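Local coordinates for glycoside Hydrolase (Bacteroides uniformis, PDB 5TA0), which probably hydrolyses glycosidic bonds in agarose, as an agar-degrading enzyme of a gut symbiont, and holds a bound agaro-oligosaccharide in its barrel domain, at residues Phe357-Asp362 against Asn590-Val595; Glu166-Ala171 against Ile219-Glu224. All coordinates share one frame; numbering follows the deposited sequence. Where two conformers were deposited one is given.

Contact 1: Phe357-Asp362 against Asn590-Val595; sequences FMERTD and NFRGDV. With EDO (1,2-ethanediol), chain P.
A single ion pair spans a backbone gap of 13.5 Å, measured from E359 CA to R592 CA: the two side chains reach out from opposite directions and meet at their charged ends. The guanidinium of R592 grips the carboxylate of E359 end-on with two nitrogens, NH1 giving a proton to OE2 at 2.8 Å and NH2 giving one to OE1 at 3.0 Å. Both bonds are nearly straight, 172° and 164°; OE1 takes NH2 on its syn lone pair, and OE2 is met on the syn side but tilted somewhat from the carboxylate plane. The carboxylate and guanidinium planes are only 23° apart, nearly coplanar, so the pairing fixes the rotation of each group. E359 gets there with CG anti to its carbonyl carbon and the chain extended beyond, while R592 bends at its third torsion to bring the far edge of the guanidinium round. NH2 of R592 has a second acid, E607, which balances the charge of the arginine and helps hold the guanidinium in place. M435 of strand 434-441 touches both side chains. With an alanine at E359, R592 would probably lose both bonds to the barrel side, leaving its guanidinium end freer to turn. This is a bidentate, end-on salt bridge between domains: it joins the turn after the last long helix of the (alpha/beta) barrel to a loop of the C-terminal beta domain.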
ATOM      1  N   PHE A 357       0.662  -4.286   4.998  1.00  6.78           N
ATOM      2  CA  PHE A 357       1.916  -3.850   4.350  1.00  6.79           C
ATOM      3  C   PHE A 357       3.100  -3.976   5.309  1.00  7.26           C
ATOM      4  O   PHE A 357       4.192  -4.385   4.879  1.00  7.68           O
ATOM      5  CB  PHE A 357       1.834  -2.408   3.843  1.00  6.63           C
ATOM      6  CG  PHE A 357       0.711  -2.163   2.852  1.00  6.38           C
ATOM      7  CD1 PHE A 357       0.405  -3.079   1.826  1.00  6.61           C
ATOM      8  CD2 PHE A 357      -0.024  -1.001   2.949  1.00  6.63           C
ATOM      9  CE1 PHE A 357      -0.624  -2.832   0.928  1.00  6.63           C
ATOM     10  CE2 PHE A 357      -1.022  -0.751   2.056  1.00  6.88           C
ATOM     11  CZ  PHE A 357      -1.337  -1.664   1.064  1.00  6.77           C
ATOM     12  N   MET A 358       2.860  -3.722   6.583  1.00  7.13           N
ATOM     13  CA  MET A 358       3.920  -3.847   7.612  1.00  7.83           C
ATOM     14  C   MET A 358       4.418  -5.288   7.693  1.00  8.64           C
ATOM     15  O   MET A 358       5.610  -5.517   7.972  1.00  8.73           O
ATOM     16  CB  MET A 358       3.388  -3.356   8.958  1.00  8.13           C
ATOM     17  CG  MET A 358       3.301  -1.839   9.048  1.00  8.09           C
ATOM     18  SD  MET A 358       2.168  -1.198  10.319  1.00  8.89           S
ATOM     19  CE  MET A 358       2.992  -1.758  11.797  1.00  8.55           C
ATOM     20  N   GLU A 359       3.552  -6.262   7.440  1.00  8.84           N
ATOM     21  CA  GLU A 359       3.961  -7.665   7.410  1.00 10.51           C
ATOM     22  C   GLU A 359       4.917  -7.988   6.283  1.00 11.04           C
ATOM     23  O   GLU A 359       5.536  -9.045   6.348  1.00 11.80           O
ATOM     24  CB  GLU A 359       2.783  -8.613   7.272  1.00 11.47           C
ATOM     25  CG  GLU A 359       1.847  -8.627   8.429  1.00 12.68           C
ATOM     26  CD  GLU A 359       0.673  -9.543   8.200  1.00 13.87           C
ATOM     27  OE1 GLU A 359       0.872 -10.684   7.720  1.00 14.79           O
ATOM     28  OE2 GLU A 359      -0.433  -9.109   8.515  1.00 14.93           O
ATOM     29  N   ARG A 360       4.978  -7.147   5.233  1.00 10.71           N
ATOM     30  CA  ARG A 360       5.891  -7.342   4.086  1.00 11.46           C
ATOM     31  C   ARG A 360       6.862  -6.246   3.920  1.00 11.51           C
ATOM     32  O   ARG A 360       7.262  -5.902   2.803  1.00 12.15           O
ATOM     33  CB  ARG A 360       5.114  -7.306   2.770  1.00 12.74           C
ATOM     34  CG  ARG A 360       4.076  -8.308   2.716  1.00 12.07           C
ATOM     35  CD  ARG A 360       3.482  -8.387   1.319  1.00 11.21           C
ATOM     36  NE  ARG A 360       2.390  -9.295   1.456  1.00 10.11           N
ATOM     37  CZ  ARG A 360       2.115 -10.341   0.686  1.00  9.69           C
ATOM     38  NH1 ARG A 360       2.838 -10.636  -0.395  1.00  9.13           N
ATOM     39  NH2 ARG A 360       1.051 -11.071   0.993  1.00 10.21           N
ATOM     40  N   THR A 361       7.264  -5.643   5.025  1.00 11.10           N
ATOM     41  CA  THR A 361       8.062  -4.472   4.985  1.00 11.01           C
ATOM     42  C   THR A 361       9.366  -4.647   4.188  1.00 10.61           C
ATOM     43  O   THR A 361       9.846  -3.699   3.576  1.00 12.75           O
ATOM     44  CB  THR A 361       8.294  -3.931   6.417  1.00 10.32           C
ATOM     45  OG1 THR A 361       8.997  -2.695   6.362  1.00 11.10           O
ATOM     46  CG2 THR A 361       9.054  -4.926   7.297  1.00 10.27           C
ATOM     47  N   ASP A 362       9.937  -5.845   4.183  1.00  9.93           N
ATOM     48  CA  ASP A 362      11.153  -6.079   3.399  1.00  9.62           C
ATOM     49  C   ASP A 362      10.964  -5.888   1.883  1.00 10.06           C
ATOM     50  O   ASP A 362      11.914  -5.519   1.236  1.00 11.71           O
ATOM     51  CB  ASP A 362      11.719  -7.486   3.668  1.00  9.64           C
ATOM     52  CG  ASP A 362      10.763  -8.609   3.313  1.00 10.14           C
ATOM     53  OD1 ASP A 362       9.534  -8.452   3.447  1.00 10.53           O
ATOM     54  OD2 ASP A 362      11.278  -9.683   2.943  1.00 11.80           O
ATOM     55  N   ASN A 590     -11.607 -20.899   9.449  1.00 24.96           N
ATOM     56  CA  ASN A 590     -11.503 -19.437   9.428  1.00 21.41           C
ATOM     57  C   ASN A 590     -10.213 -18.991   8.747  1.00 19.14           C
ATOM     58  O   ASN A 590      -9.153 -19.574   8.970  1.00 19.03           O
ATOM     59  CB  ASN A 590     -11.585 -18.839  10.839  1.00 22.63           C
ATOM     60  CG  ASN A 590     -11.876 -17.337  10.840  1.00 24.19           C
ATOM     61  OD1 ASN A 590     -12.309 -16.765   9.837  1.00 23.36           O
ATOM     62  ND2 ASN A 590     -11.645 -16.691  11.976  1.00 25.05           N
ATOM     63  N   PHE A 591     -10.335 -17.964   7.908  1.00 16.18           N
ATOM     64  CA  PHE A 591      -9.198 -17.329   7.241  1.00 15.51           C
ATOM     65  C   PHE A 591      -9.259 -15.829   7.477  1.00 14.77           C
ATOM     66  O   PHE A 591     -10.211 -15.305   8.047  1.00 14.64           O
ATOM     67  CB  PHE A 591      -9.151 -17.691   5.740  1.00 15.95           C
ATOM     68  CG  PHE A 591     -10.444 -17.462   5.016  1.00 16.30           C
ATOM     69  CD1 PHE A 591     -11.308 -18.522   4.779  1.00 17.03           C
ATOM     70  CD2 PHE A 591     -10.818 -16.196   4.583  1.00 16.57           C
ATOM     71  CE1 PHE A 591     -12.516 -18.326   4.119  1.00 16.96           C
ATOM     72  CE2 PHE A 591     -12.023 -15.988   3.931  1.00 17.04           C
ATOM     73  CZ  PHE A 591     -12.877 -17.055   3.691  1.00 17.31           C
ATOM     74  N   ARG A 592      -8.209 -15.138   7.060  1.00 13.27           N
ATOM     75  CA  ARG A 592      -8.088 -13.716   7.302  1.00 12.92           C
ATOM     76  C   ARG A 592      -9.145 -12.910   6.542  1.00 12.80           C
ATOM     77  O   ARG A 592      -9.157 -12.883   5.306  1.00 12.73           O
ATOM     78  CB  ARG A 592      -6.676 -13.305   6.887  1.00 13.41           C
ATOM     79  CG  ARG A 592      -6.309 -11.899   7.238  1.00 13.74           C
ATOM     80  CD  ARG A 592      -5.118 -11.446   6.458  1.00 13.43           C
ATOM     81  NE  ARG A 592      -3.856 -12.134   6.742  1.00 13.08           N
ATOM     82  CZ  ARG A 592      -2.729 -11.550   7.157  1.00 12.46           C
ATOM     83  NH1 ARG A 592      -2.691 -10.258   7.444  1.00 12.32           N
ATOM     84  NH2 ARG A 592      -1.609 -12.254   7.286  1.00 12.95           N
ATOM     85  N   GLY A 593     -10.031 -12.247   7.281  1.00 12.11           N
ATOM     86  CA  GLY A 593     -11.049 -11.399   6.705  1.00 12.66           C
ATOM     87  C   GLY A 593     -12.313 -12.091   6.231  1.00 13.27           C
ATOM     88  O   GLY A 593     -12.622 -13.218   6.652  1.00 13.86           O
ATOM     89  N   ASP A 594     -13.031 -11.396   5.359  1.00 13.27           N
ATOM     90  CA  ASP A 594     -14.433 -11.697   5.099  1.00 13.00           C
ATOM     91  C   ASP A 594     -14.633 -12.764   4.034  1.00 13.21           C
ATOM     92  O   ASP A 594     -13.734 -13.072   3.248  1.00 13.28           O
ATOM     93  CB  ASP A 594     -15.215 -10.411   4.782  1.00 13.44           C
ATOM     94  CG  ASP A 594     -15.013  -9.918   3.377  1.00 13.92           C
ATOM     95  OD1 ASP A 594     -13.969  -9.277   3.108  1.00 13.58           O
ATOM     96  OD2 ASP A 594     -15.883 -10.143   2.511  1.00 12.93           O
ATOM     97  N   VAL A 595     -15.832 -13.346   3.999  1.00 13.17           N
ATOM     98  CA  VAL A 595     -16.103 -14.457   3.068  1.00 13.75           C
ATOM     99  C   VAL A 595     -16.355 -14.020   1.617  1.00 12.69           C
ATOM    100  O   VAL A 595     -16.567 -14.858   0.745  1.00 13.65           O
ATOM    101  CB  VAL A 595     -17.259 -15.383   3.539  1.00 15.19           C
ATOM    102  CG1 VAL A 595     -16.914 -16.010   4.882  1.00 16.03           C
ATOM    103  CG2 VAL A 595     -18.593 -14.639   3.576  1.00 16.07           C
TER
HETATM  104  C1  EDO P 713     -16.529 -17.884   0.505  1.00 27.07           C
HETATM  105  O1  EDO P 713     -17.717 -17.111   0.277  1.00 29.41           O
HETATM  106  C2  EDO P 713     -16.653 -19.162  -0.304  1.00 26.69           C
HETATM  107  O2  EDO P 713     -16.828 -18.850  -1.692  1.00 23.26           O

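Contact 2: Glu166-Ala171 against Ile219-Glu224; sequences EPFGTA and ITKLFE. With SO4 (sulfate ion), chain G.
K221 lays its side chain across the ring of F168 and carries its charge on to a sulfate. CG leaves CB anti to the backbone N (chi1 -172°), and the rest of the chain runs on fully extended, which carries it across the ring face. CG is the first atom to touch, 3.7 Å from F168 CD2. CD is turned to the sulfate, 3.3 Å from its O1. CE then settles almost exactly over the middle of the ring, 3.3 Å from the centroid of F168 and 7° off the normal, a close CH-pi contact. At the tip, NZ stands over the same face but off-centre, 3.9 Å from the centroid of the F168 ring and 28° off the normal, a cation-pi pair whose nearest carbon is CE1. NZ also gives a hydrogen bond to O4 of the sulfate at 2.8 Å and a weak one to O1, so the ammonium is shared between an aromatic face and an anion that probably came from the crystallisation liquor. The sulfate is also bound by the backbone N of S218, just ahead of helix 219-236.

F168 holds its ring towards the helix from a type II turn running from P167 to T170. That turn is closed by O of P167, which accepts from both N and OG1 of T170, the hydroxyl bond being 2.7 Å. P147 touches F168 as well. G169 takes the N-cap position of helix 170-183. The result is a lysine-over-phenylalanine cation-pi pair joining the turn before one helix to the first turn of helix 219-236 on the outside of the barrel domain.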
ATOM      1  N   GLU A 166      12.834   5.406 -32.926  1.00 14.82           N
ATOM      2  CA  GLU A 166      11.927   6.180 -32.064  1.00 12.87           C
ATOM      3  C   GLU A 166      10.815   5.258 -31.573  1.00 11.04           C
ATOM      4  O   GLU A 166       9.689   5.318 -32.056  1.00 10.27           O
ATOM      5  CB  GLU A 166      11.376   7.392 -32.803  1.00 12.39           C
ATOM      6  CG  GLU A 166      10.671   8.367 -31.876  1.00 12.25           C
ATOM      7  CD  GLU A 166       9.985   9.510 -32.574  1.00 12.54           C
ATOM      8  OE1 GLU A 166      10.418   9.916 -33.668  1.00 14.33           O
ATOM      9  OE2 GLU A 166       8.985  10.030 -32.038  1.00 11.39           O
ATOM     10  N   PRO A 167      11.131   4.400 -30.590  1.00 10.45           N
ATOM     11  CA  PRO A 167      10.109   3.504 -30.068  1.00 10.53           C
ATOM     12  C   PRO A 167       9.002   4.275 -29.364  1.00  9.44           C
ATOM     13  O   PRO A 167       9.218   5.388 -28.886  1.00  9.20           O
ATOM     14  CB  PRO A 167      10.866   2.601 -29.080  1.00 11.72           C
ATOM     15  CG  PRO A 167      12.112   3.311 -28.801  1.00 12.27           C
ATOM     16  CD  PRO A 167      12.461   4.085 -30.030  1.00 11.46           C
ATOM     17  N   PHE A 168       7.829   3.674 -29.327  1.00  9.17           N
ATOM     18  CA  PHE A 168       6.642   4.326 -28.753  1.00  9.15           C
ATOM     19  C   PHE A 168       6.895   4.865 -27.358  1.00  8.80           C
ATOM     20  O   PHE A 168       7.292   4.146 -26.457  1.00  9.50           O
ATOM     21  CB  PHE A 168       5.512   3.326 -28.708  1.00  9.22           C
ATOM     22  CG  PHE A 168       4.218   3.905 -28.253  1.00  9.49           C
ATOM     23  CD1 PHE A 168       3.541   4.800 -29.056  1.00  9.88           C
ATOM     24  CD2 PHE A 168       3.650   3.520 -27.028  1.00  9.72           C
ATOM     25  CE1 PHE A 168       2.338   5.321 -28.655  1.00 10.38           C
ATOM     26  CE2 PHE A 168       2.448   4.053 -26.625  1.00 10.30           C
ATOM     27  CZ  PHE A 168       1.789   4.930 -27.440  1.00 10.41           C
ATOM     28  N   GLY A 169       6.668   6.164 -27.192  1.00  8.05           N
ATOM     29  CA  GLY A 169       6.937   6.863 -25.954  1.00  7.96           C
ATOM     30  C   GLY A 169       8.254   7.617 -25.867  1.00  8.10           C
ATOM     31  O   GLY A 169       8.555   8.207 -24.829  1.00  7.98           O
ATOM     32  N   THR A 170       9.068   7.614 -26.926  1.00  7.76           N
ATOM     33  CA  THR A 170      10.355   8.314 -26.895  1.00  7.92           C
ATOM     34  C   THR A 170      10.174   9.781 -26.494  1.00  7.56           C
ATOM     35  O   THR A 170      10.878  10.258 -25.596  1.00  7.43           O
ATOM     36  CB  THR A 170      11.089   8.163 -28.230  1.00  8.26           C
ATOM     37  OG1 THR A 170      11.471   6.777 -28.394  1.00  8.77           O
ATOM     38  CG2 THR A 170      12.302   9.032 -28.305  1.00  8.49           C
ATOM     39  N   ALA A 171       9.239  10.480 -27.124  1.00  7.48           N
ATOM     40  CA  ALA A 171       9.058  11.905 -26.829  1.00  7.08           C
ATOM     41  C   ALA A 171       8.517  12.129 -25.421  1.00  6.98           C
ATOM     42  O   ALA A 171       8.969  13.021 -24.709  1.00  6.51           O
ATOM     43  CB  ALA A 171       8.171  12.571 -27.852  1.00  7.42           C
ATOM     44  N   ILE A 219      -3.075  -3.193 -24.813  1.00  7.86           N
ATOM     45  CA  ILE A 219      -2.613  -3.288 -23.434  1.00  8.32           C
ATOM     46  C   ILE A 219      -1.098  -3.506 -23.413  1.00  7.91           C
ATOM     47  O   ILE A 219      -0.376  -2.836 -22.630  1.00  8.15           O
ATOM     48  CB  ILE A 219      -3.353  -4.438 -22.724  1.00  8.72           C
ATOM     49  CG1 ILE A 219      -4.824  -4.071 -22.531  1.00  9.34           C
ATOM     50  CG2 ILE A 219      -2.691  -4.808 -21.407  1.00  8.98           C
ATOM     51  CD1 ILE A 219      -5.701  -5.225 -22.102  1.00 10.01           C
ATOM     52  N   THR A 220      -0.564  -4.406 -24.233  1.00  7.77           N
ATOM     53  CA  THR A 220       0.869  -4.636 -24.210  1.00  8.26           C
ATOM     54  C   THR A 220       1.697  -3.439 -24.716  1.00  7.96           C
ATOM     55  O   THR A 220       2.854  -3.265 -24.316  1.00  7.95           O
ATOM     56  CB  THR A 220       1.281  -5.942 -24.893  1.00  8.80           C
ATOM     57  OG1 THR A 220       0.974  -5.918 -26.283  1.00  9.03           O
ATOM     58  CG2 THR A 220       0.612  -7.138 -24.258  1.00  9.51           C
ATOM     59  N   LYS A 221       1.122  -2.617 -25.591  1.00  7.67           N
ATOM     60  CA  LYS A 221       1.789  -1.396 -26.011  1.00  7.73           C
ATOM     61  C   LYS A 221       2.084  -0.483 -24.809  1.00  7.40           C
ATOM     62  O   LYS A 221       3.148   0.132 -24.753  1.00  6.98           O
ATOM     63  CB  LYS A 221       0.941  -0.672 -27.047  1.00  8.81           C
ATOM     64  CG  LYS A 221       1.603   0.511 -27.717  1.00  9.80           C
ATOM     65  CD  LYS A 221       0.641   1.174 -28.701  1.00 11.71           C
ATOM     66  CE  LYS A 221       1.335   2.141 -29.622  1.00 12.69           C
ATOM     67  NZ  LYS A 221       0.358   3.037 -30.322  1.00 14.52           N
ATOM     68  N   LEU A 222       1.148  -0.383 -23.877  0.50  7.17           N
ATOM     69  CA  LEU A 222       1.372   0.382 -22.654  0.50  7.57           C
ATOM     70  C   LEU A 222       2.527  -0.205 -21.843  0.50  7.61           C
ATOM     71  O   LEU A 222       3.367   0.520 -21.290  0.50  7.37           O
ATOM     72  CB  LEU A 222       0.111   0.404 -21.810  0.50  7.70           C
ATOM     73  CG  LEU A 222       0.344   0.822 -20.363  0.50  7.76           C
ATOM     74  CD1 LEU A 222       0.528   2.328 -20.264  0.50  7.89           C
ATOM     75  CD2 LEU A 222      -0.810   0.332 -19.519  0.50  8.00           C
ATOM     76  N   PHE A 223       2.607  -1.535 -21.796  1.00  7.67           N
ATOM     77  CA  PHE A 223       3.734  -2.155 -21.083  1.00  7.73           C
ATOM     78  C   PHE A 223       5.079  -1.858 -21.749  1.00  8.27           C
ATOM     79  O   PHE A 223       6.063  -1.535 -21.060  1.00  8.96           O
ATOM     80  CB  PHE A 223       3.452  -3.653 -20.880  1.00  7.66           C
ATOM     81  CG  PHE A 223       2.191  -3.933 -20.133  1.00  7.40           C
ATOM     82  CD1 PHE A 223       1.666  -3.031 -19.197  1.00  7.68           C
ATOM     83  CD2 PHE A 223       1.488  -5.117 -20.346  1.00  7.26           C
ATOM     84  CE1 PHE A 223       0.517  -3.307 -18.512  1.00  7.52           C
ATOM     85  CE2 PHE A 223       0.331  -5.398 -19.653  1.00  7.48           C
ATOM     86  CZ  PHE A 223      -0.165  -4.485 -18.726  1.00  7.68           C
ATOM     87  N   GLU A 224       5.124  -1.962 -23.091  0.50  8.78           N
ATOM     88  CA  GLU A 224       6.325  -1.605 -23.861  0.50  9.25           C
ATOM     89  C   GLU A 224       6.710  -0.158 -23.558  0.50  8.43           C
ATOM     90  O   GLU A 224       7.884   0.137 -23.330  0.50  8.74           O
ATOM     91  CB  GLU A 224       6.141  -1.765 -25.400  0.50 10.48           C
ATOM     92  CG  GLU A 224       6.239  -3.194 -25.957  0.50 11.98           C
ATOM     93  CD  GLU A 224       6.081  -3.330 -27.486  0.70 14.61           C
ATOM     94  OE1 GLU A 224       6.349  -2.360 -28.228  0.70 17.73           O
ATOM     95  OE2 GLU A 224       5.638  -4.414 -27.886  0.70 17.22           O
TER
HETATM   96  S   SO4 G 704      -2.899   1.692 -30.154  1.00 24.08           S
HETATM   97  O1  SO4 G 704      -2.444   2.387 -28.892  1.00 21.23           O
HETATM   98  O2  SO4 G 704      -3.310   0.291 -29.799  1.00 20.00           O
HETATM   99  O3  SO4 G 704      -4.052   2.419 -30.779  1.00 24.24           O
HETATM  100  O4  SO4 G 704      -1.790   1.531 -31.162  1.00 22.86           O

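In the fold
From the N terminus, the chain first lends strands 25-30 and 34-37 to two mixed sheets formed mostly by later strands, then enters the barrel and reaches contact 2, whose two segments lie 48 residues apart. It closes a loop that contains helix 170-183, strand 197-199 and helix 204-210, and so stays within the barrel domain. Contact 1 opens at the end of helix 340-358, just before the last barrel strand, 364-369. That loop is far longer, 228 residues and rich in strands, running through the beta-sandwich region into the C-terminal domain. The two contacts follow in series, neither nested nor crossed, with centres about 35 Å apart: one joins two parts of the barrel domain, the other links domains.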